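2-aminomuconic 6-semialdehyde dehydrogenase (Pseudomonas sp., PDB 7BZV) catalyses the NAD+-dependent oxidation of 2-aminomuconic 6-semialdehyde to 2-aminomuconate in the breakdown of 2-aminophenol, its tetramer being required for cofactor binding. Local coordinates at residues Glu232-Ser237 / Thr413-Ala418; Val286-Glu291 / Ile440-Thr445. All blocks are in the same frame, centred on the assembly; numbering follows the deposited sequence.

Contact 1: residues Glu232-Ser237 / Thr413-Ala418; sequences ESKTGS and TRYGLA
K234 and Y415 meet at the polar ends of their side chains, and they are the only pair of residues within 4.5 Å across the two segments. NZ of K234 comes within 3.3 Å of OH of Y415, close to the ring plane and at its edge. The two side chains cross at roughly a right angle. K234 gets there by folding: chi2 (54°) and chi3 (55°) both bend the chain, bringing its end back over the start of the helix. Y415 reaches out from a loop.

Apolar contact is slight. CB of S233 points toward the other segment, yet stops 4.6 Å from CE1 of Y415, and the whole interface buries just 72 Å².

Bonds within each segment set its shape. Helix 233-244 starts right after E232, which sits at the N-cap position; G236 N bonds to E232 O and S237 N to S233 O. In the loop, OG1 of T413 accepts from Y415 N at 3.1 Å (151°), an ST turn that fixes the chain at the tyrosine's own N-H.

The loop at 460-461 ties both sides together: S233 OG bonds to L460 O, and G416 N to S461 OG. R414 makes a salt bridge to D223 of the second subunit, and S237 OG also hydrogen-bonds to A244 O of that subunit. E232 and the first turn of helix 233-244 correspond to the family segment that in other aldehyde dehydrogenases contributes to NAD+ binding, so a similar role here is probable.

With an exposed lysine facing a partly exposed phenol, K234 probably contributes a favourable electrostatic field at the hydroxyl, a modest one, given that the two share little surface; the positive charge would tend to make the hydroxyl somewhat more acidic.

Contact 2: residues Val286-Glu291 / Ile440-Thr445; sequences VCLCSE and ISWVNT
The backbones of L288 and I440 keep well apart, 9.0 Å from CA to CA, where a type I turn from V286 to C289, closed by C289 N bonding to V286 O, faces strand 440-443. L288 crosses that gap. Its CD1 meets the ring edge of W442 in plane, 3.9 Å from CH2, while its CB stands 4.2 Å from the same CH2; the two side chains cross at about a right angle. The other methyl, CD2 of L288, packs at 4.3 Å against CG2 of I440. A chi1 of -52° sets CG of L288 beside its backbone N, so that CD2 heads for I440 while CD1 passes the indole edge. I440 also lays CG1 3.5 Å above the indole plane, offset toward the rim. Strand 440-443 is the last of its sheet within the chain, and a strand of the second subunit continues it as a parallel ladder, as expected of aldehyde dehydrogenase oligomers. By family comparison C287, in this turn, is probably the catalytic nucleophile, with L288 directly after it. W442 is fixed by NE1 bonding to L448 O and by an edge-to-face contact with W446, whose NE1 bonds to L288 O.

In the fold
Contact 1 lies at the surface and is polar; contact 2 is buried and wholly apolar across its segments. Contact 1 joins helix 233-244 to the loop before strand 418-422, while contact 2 stays within the sheet domain. They meet through 413-418: L417 O makes a probable hydrogen bond to I440 N, 3.3 Å away, CD2 of L417 packs on L288, and CB of A418 on I440. Strands 418-422 and 440-443 are neighbours in one sheet, so the loop of contact 1 runs into the same sheet to which both segments of contact 2 lead. Both border the second subunit, contact 1 by side-chain bonds, contact 2 by a shared sheet.

Contact 1: residues Glu232-Ser237 / Thr413-Ala418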
ATOM      1  N   GLU B 232      19.353  27.287  -3.664  1.00 40.56           N
ATOM      2  CA  GLU B 232      18.753  28.562  -3.301  1.00 54.46           C
ATOM      3  C   GLU B 232      17.339  28.659  -3.859  1.00 49.96           C
ATOM      4  O   GLU B 232      17.114  28.453  -5.056  1.00 34.40           O
ATOM      5  CB  GLU B 232      19.627  29.686  -3.862  1.00 67.52           C
ATOM      6  CG  GLU B 232      19.361  31.075  -3.353  1.00 86.97           C
ATOM      7  CD  GLU B 232      20.653  31.808  -2.988  1.00 87.85           C
ATOM      8  OE1 GLU B 232      20.626  32.558  -1.988  1.00 95.82           O
ATOM      9  OE2 GLU B 232      21.688  31.627  -3.686  1.00 67.71           O
ATOM     10  N   SER B 233      16.393  29.028  -2.999  1.00 33.30           N
ATOM     11  CA  SER B 233      14.996  29.104  -3.427  1.00 55.39           C
ATOM     12  C   SER B 233      14.794  30.087  -4.585  1.00 53.00           C
ATOM     13  O   SER B 233      13.988  29.836  -5.490  1.00 34.86           O
ATOM     14  CB  SER B 233      14.126  29.505  -2.239  1.00 53.26           C
ATOM     15  OG  SER B 233      12.754  29.535  -2.578  1.00 67.37           O
ATOM     16  N   LYS B 234      15.483  31.222  -4.572  1.00 45.88           N
ATOM     17  CA  LYS B 234      15.370  32.178  -5.672  1.00 55.78           C
ATOM     18  C   LYS B 234      15.824  31.563  -6.996  1.00 44.27           C
ATOM     19  O   LYS B 234      15.279  31.897  -8.054  1.00 43.88           O
ATOM     20  CB  LYS B 234      16.197  33.427  -5.336  1.00 61.45           C
ATOM     21  CG  LYS B 234      15.582  34.330  -4.252  1.00 86.88           C
ATOM     22  CD  LYS B 234      15.231  33.607  -2.923  1.00 95.46           C
ATOM     23  CE  LYS B 234      16.402  32.855  -2.286  1.00 64.52           C
ATOM     24  NZ  LYS B 234      16.014  32.294  -0.952  1.00 61.07           N
ATOM     25  N   THR B 235      16.844  30.702  -6.966  1.00 49.03           N
ATOM     26  CA  THR B 235      17.258  29.987  -8.171  1.00 46.88           C
ATOM     27  C   THR B 235      16.193  28.969  -8.590  1.00 30.49           C
ATOM     28  O   THR B 235      15.924  28.794  -9.786  1.00 33.57           O
ATOM     29  CB  THR B 235      18.618  29.322  -7.921  1.00 57.37           C
ATOM     30  OG1 THR B 235      19.609  30.336  -7.681  1.00 67.68           O
ATOM     31  CG2 THR B 235      19.036  28.461  -9.112  1.00 47.00           C
ATOM     32  N   GLY B 236      15.549  28.327  -7.616  1.00 42.05           N
ATOM     33  CA  GLY B 236      14.388  27.507  -7.918  1.00 43.73           C
ATOM     34  C   GLY B 236      13.324  28.267  -8.678  1.00 40.32           C
ATOM     35  O   GLY B 236      12.754  27.748  -9.648  1.00 38.13           O
ATOM     36  N   SER B 237      13.036  29.509  -8.255  1.00 40.63           N
ATOM     37  CA  SER B 237      12.089  30.347  -9.003  1.00 45.02           C
ATOM     38  C   SER B 237      12.530  30.508 -10.458  1.00 52.01           C
ATOM     39  O   SER B 237      11.722  30.351 -11.390  1.00 41.50           O
ATOM     40  CB  SER B 237      11.941  31.721  -8.336  1.00 51.60           C
ATOM     41  OG  SER B 237      11.395  31.618  -7.017  1.00 38.71           O
ATOM     42  N   THR B 413       7.519  31.805   9.532  1.00 35.07           N
ATOM     43  CA  THR B 413       8.531  31.944   8.493  1.00 29.61           C
ATOM     44  C   THR B 413       7.853  31.585   7.190  1.00 41.78           C
ATOM     45  O   THR B 413       6.845  30.867   7.183  1.00 33.37           O
ATOM     46  CB  THR B 413       9.748  31.036   8.714  1.00 33.47           C
ATOM     47  OG1 THR B 413      10.588  31.085   7.554  1.00 39.44           O
ATOM     48  CG2 THR B 413       9.310  29.581   8.935  1.00 33.83           C
ATOM     49  N   ARG B 414       8.421  32.058   6.089  1.00 34.90           N
ATOM     50  CA  ARG B 414       7.894  31.685   4.774  1.00 44.15           C
ATOM     51  C   ARG B 414       8.519  30.401   4.235  1.00 42.18           C
ATOM     52  O   ARG B 414       7.994  29.797   3.278  1.00 33.94           O
ATOM     53  CB  ARG B 414       8.099  32.835   3.784  1.00 48.10           C
ATOM     54  CG  ARG B 414       6.918  33.830   3.791  1.00 46.19           C
ATOM     55  CD  ARG B 414       6.726  34.594   2.457  1.00 62.14           C
ATOM     56  NE  ARG B 414       5.615  35.556   2.543  1.00 81.45           N
ATOM     57  CZ  ARG B 414       4.350  35.314   2.186  1.00 74.50           C
ATOM     58  NH1 ARG B 414       3.999  34.136   1.689  1.00 64.26           N
ATOM     59  NH2 ARG B 414       3.426  36.261   2.323  1.00 92.94           N
ATOM     60  N   TYR B 415       9.602  29.968   4.849  1.00 36.15           N
ATOM     61  CA  TYR B 415      10.198  28.667   4.613  1.00 40.57           C
ATOM     62  C   TYR B 415       9.406  27.545   5.278  1.00 38.93           C
ATOM     63  O   TYR B 415       8.331  27.750   5.859  1.00 26.34           O
ATOM     64  CB  TYR B 415      11.628  28.666   5.144  1.00 33.15           C
ATOM     65  CG  TYR B 415      12.522  29.585   4.374  1.00 39.91           C
ATOM     66  CD1 TYR B 415      12.875  29.286   3.048  1.00 47.37           C
ATOM     67  CD2 TYR B 415      13.033  30.752   4.957  1.00 40.78           C
ATOM     68  CE1 TYR B 415      13.711  30.112   2.322  1.00 57.11           C
ATOM     69  CE2 TYR B 415      13.862  31.607   4.224  1.00 53.32           C
ATOM     70  CZ  TYR B 415      14.207  31.269   2.913  1.00 67.79           C
ATOM     71  OH  TYR B 415      15.036  32.081   2.178  1.00 67.12           O
ATOM     72  N   GLY B 416       9.974  26.334   5.198  1.00 33.03           N
ATOM     73  CA  GLY B 416       9.468  25.197   5.935  1.00 32.28           C
ATOM     74  C   GLY B 416      10.111  23.902   5.527  1.00 40.29           C
ATOM     75  O   GLY B 416       9.462  22.949   5.019  1.00 30.31           O
ATOM     76  N   LEU B 417      11.418  23.855   5.792  1.00 32.85           N
ATOM     77  CA  LEU B 417      12.165  22.669   5.438  1.00 26.27           C
ATOM     78  C   LEU B 417      12.140  21.635   6.561  1.00 24.80           C
ATOM     79  O   LEU B 417      11.709  20.506   6.331  1.00 27.50           O
ATOM     80  CB  LEU B 417      13.612  22.986   5.094  1.00 23.52           C
ATOM     81  CG  LEU B 417      14.347  21.791   4.468  1.00 43.00           C
ATOM     82  CD1 LEU B 417      13.605  21.169   3.287  1.00 72.96           C
ATOM     83  CD2 LEU B 417      15.754  22.250   4.033  1.00 60.35           C
ATOM     84  N   ALA B 418      12.669  21.996   7.746  1.00 28.85           N
ATOM     85  CA  ALA B 418      12.870  21.052   8.841  1.00 27.99           C
ATOM     86  C   ALA B 418      12.692  21.694  10.213  1.00 24.06           C
ATOM     87  O   ALA B 418      12.754  22.920  10.380  1.00 26.60           O
ATOM     88  CB  ALA B 418      14.269  20.429   8.796  1.00 28.06           C
TER

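Contact 2: residues Val286-Glu291 / Ile440-Thr445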
ATOM      1  N   VAL B 286      24.322  22.673   6.135  1.00 47.92           N
ATOM      2  CA  VAL B 286      23.310  21.699   5.761  1.00 36.22           C
ATOM      3  C   VAL B 286      22.026  22.470   5.661  1.00 35.78           C
ATOM      4  O   VAL B 286      21.714  23.274   6.549  1.00 31.28           O
ATOM      5  CB  VAL B 286      23.203  20.550   6.770  1.00 32.59           C
ATOM      6  CG1 VAL B 286      22.355  19.419   6.202  1.00 40.38           C
ATOM      7  CG2 VAL B 286      24.572  20.070   7.061  1.00 37.02           C
ATOM      8  N   CYS B 287      21.284  22.247   4.573  1.00 34.14           N
ATOM      9  CA  CYS B 287      19.983  22.882   4.427  1.00 31.64           C
ATOM     10  C   CYS B 287      19.087  22.625   5.622  1.00 28.07           C
ATOM     11  O   CYS B 287      18.128  23.376   5.849  1.00 28.23           O
ATOM     12  CB  CYS B 287      19.323  22.402   3.122  1.00 63.33           C
ATOM     13  SG  CYS B 287      19.581  20.602   2.696  1.00 51.43           S
ATOM     14  N   LEU B 288      19.348  21.554   6.361  1.00 29.20           N
ATOM     15  CA  LEU B 288      18.502  21.128   7.481  1.00 29.52           C
ATOM     16  C   LEU B 288      18.966  21.671   8.836  1.00 36.87           C
ATOM     17  O   LEU B 288      18.303  21.457   9.858  1.00 24.11           O
ATOM     18  CB  LEU B 288      18.485  19.603   7.512  1.00 25.87           C
ATOM     19  CG  LEU B 288      18.122  18.947   6.168  1.00 34.63           C
ATOM     20  CD1 LEU B 288      18.421  17.481   6.101  1.00 31.14           C
ATOM     21  CD2 LEU B 288      16.659  19.202   5.982  1.00 25.90           C
ATOM     22  N   CYS B 289      20.108  22.333   8.889  1.00 27.67           N
ATOM     23  CA  CYS B 289      20.585  22.873  10.158  1.00 24.81           C
ATOM     24  C   CYS B 289      19.607  23.879  10.769  1.00 27.15           C
ATOM     25  O   CYS B 289      18.883  24.590  10.072  1.00 28.57           O
ATOM     26  CB  CYS B 289      21.932  23.570   9.947  1.00 30.58           C
ATOM     27  SG  CYS B 289      23.345  22.482   9.729  1.00 29.08           S
ATOM     28  N   SER B 290      19.635  23.969  12.094  1.00 27.43           N
ATOM     29  CA  SER B 290      18.883  24.963  12.840  1.00 27.54           C
ATOM     30  C   SER B 290      19.611  26.303  12.855  1.00 31.34           C
ATOM     31  O   SER B 290      20.806  26.356  13.151  1.00 35.33           O
ATOM     32  CB  SER B 290      18.743  24.525  14.303  1.00 34.42           C
ATOM     33  OG  SER B 290      18.374  23.204  14.379  1.00 41.37           O
ATOM     34  N   GLU B 291      18.879  27.394  12.594  1.00 28.12           N
ATOM     35  CA  GLU B 291      19.379  28.748  12.828  1.00 33.94           C
ATOM     36  C   GLU B 291      18.505  29.571  13.762  1.00 29.47           C
ATOM     37  O   GLU B 291      18.896  30.687  14.117  1.00 31.82           O
ATOM     38  CB  GLU B 291      19.553  29.506  11.494  1.00 35.99           C
ATOM     39  CG  GLU B 291      20.783  28.985  10.718  1.00 33.45           C
ATOM     40  CD  GLU B 291      21.075  29.666   9.385  1.00 38.60           C
ATOM     41  OE1 GLU B 291      20.404  30.657   9.005  1.00 36.38           O
ATOM     42  OE2 GLU B 291      21.995  29.173   8.694  1.00 30.95           O
ATOM     43  N   ILE B 440      10.199  17.750   7.290  1.00 23.08           N
ATOM     44  CA  ILE B 440      10.724  16.720   8.188  1.00 23.52           C
ATOM     45  C   ILE B 440      10.839  17.297   9.590  1.00 25.16           C
ATOM     46  O   ILE B 440      11.464  18.340   9.790  1.00 23.01           O
ATOM     47  CB  ILE B 440      12.068  16.163   7.692  1.00 25.67           C
ATOM     48  CG1 ILE B 440      12.649  15.187   8.713  1.00 25.42           C
ATOM     49  CG2 ILE B 440      13.096  17.266   7.465  1.00 30.86           C
ATOM     50  CD1 ILE B 440      12.045  13.903   8.746  1.00 32.09           C
ATOM     51  N   SER B 441      10.211  16.638  10.548  1.00 25.70           N
ATOM     52  CA  SER B 441      10.095  17.130  11.915  1.00 22.01           C
ATOM     53  C   SER B 441      10.671  16.039  12.818  1.00 22.18           C
ATOM     54  O   SER B 441      10.030  15.020  13.048  1.00 22.35           O
ATOM     55  CB  SER B 441       8.645  17.453  12.223  1.00 24.36           C
ATOM     56  OG  SER B 441       8.495  18.250  13.385  1.00 27.39           O
ATOM     57  N   TRP B 442      11.877  16.264  13.329  1.00 22.07           N
ATOM     58  CA  TRP B 442      12.600  15.274  14.124  1.00 21.16           C
ATOM     59  C   TRP B 442      12.301  15.476  15.596  1.00 20.48           C
ATOM     60  O   TRP B 442      12.219  16.608  16.073  1.00 24.08           O
ATOM     61  CB  TRP B 442      14.117  15.399  13.915  1.00 20.03           C
ATOM     62  CG  TRP B 442      14.610  14.862  12.643  1.00 23.97           C
ATOM     63  CD1 TRP B 442      14.626  13.561  12.259  1.00 23.54           C
ATOM     64  CD2 TRP B 442      15.225  15.606  11.586  1.00 21.64           C
ATOM     65  NE1 TRP B 442      15.208  13.446  11.026  1.00 24.95           N
ATOM     66  CE2 TRP B 442      15.562  14.692  10.581  1.00 27.31           C
ATOM     67  CE3 TRP B 442      15.507  16.953  11.393  1.00 24.99           C
ATOM     68  CZ2 TRP B 442      16.152  15.091   9.377  1.00 26.48           C
ATOM     69  CZ3 TRP B 442      16.131  17.346  10.224  1.00 25.68           C
ATOM     70  CH2 TRP B 442      16.424  16.425   9.224  1.00 28.50           C
ATOM     71  N   VAL B 443      12.203  14.372  16.328  1.00 22.66           N
ATOM     72  CA  VAL B 443      12.028  14.415  17.770  1.00 21.14           C
ATOM     73  C   VAL B 443      13.186  13.668  18.442  1.00 17.91           C
ATOM     74  O   VAL B 443      13.397  12.481  18.184  1.00 21.93           O
ATOM     75  CB  VAL B 443      10.699  13.819  18.223  1.00 22.00           C
ATOM     76  CG1 VAL B 443      10.663  13.894  19.756  1.00 22.82           C
ATOM     77  CG2 VAL B 443       9.481  14.542  17.617  1.00 24.53           C
ATOM     78  N   ASN B 444      13.933  14.384  19.290  1.00 22.64           N
ATOM     79  CA  ASN B 444      15.074  13.854  20.039  1.00 26.23           C
ATOM     80  C   ASN B 444      16.148  13.298  19.131  1.00 22.42           C
ATOM     81  O   ASN B 444      16.822  12.341  19.473  1.00 22.17           O
ATOM     82  CB  ASN B 444      14.620  12.814  21.056  1.00 22.24           C
ATOM     83  CG  ASN B 444      13.780  13.431  22.164  1.00 25.16           C
ATOM     84  OD1 ASN B 444      13.819  14.643  22.408  1.00 22.86           O
ATOM     85  ND2 ASN B 444      12.962  12.605  22.798  1.00 25.35           N
ATOM     86  N   THR B 445      16.300  13.910  17.956  1.00 22.59           N
ATOM     87  CA  THR B 445      17.369  13.618  17.009  1.00 24.73           C
ATOM     88  C   THR B 445      17.358  14.751  15.980  1.00 27.39           C
ATOM     89  O   THR B 445      16.554  15.683  16.059  1.00 23.14           O
ATOM     90  CB  THR B 445      17.160  12.236  16.398  1.00 26.80           C
ATOM     91  OG1 THR B 445      18.287  11.872  15.618  1.00 27.32           O
ATOM     92  CG2 THR B 445      15.949  12.226  15.489  1.00 24.84           C
TER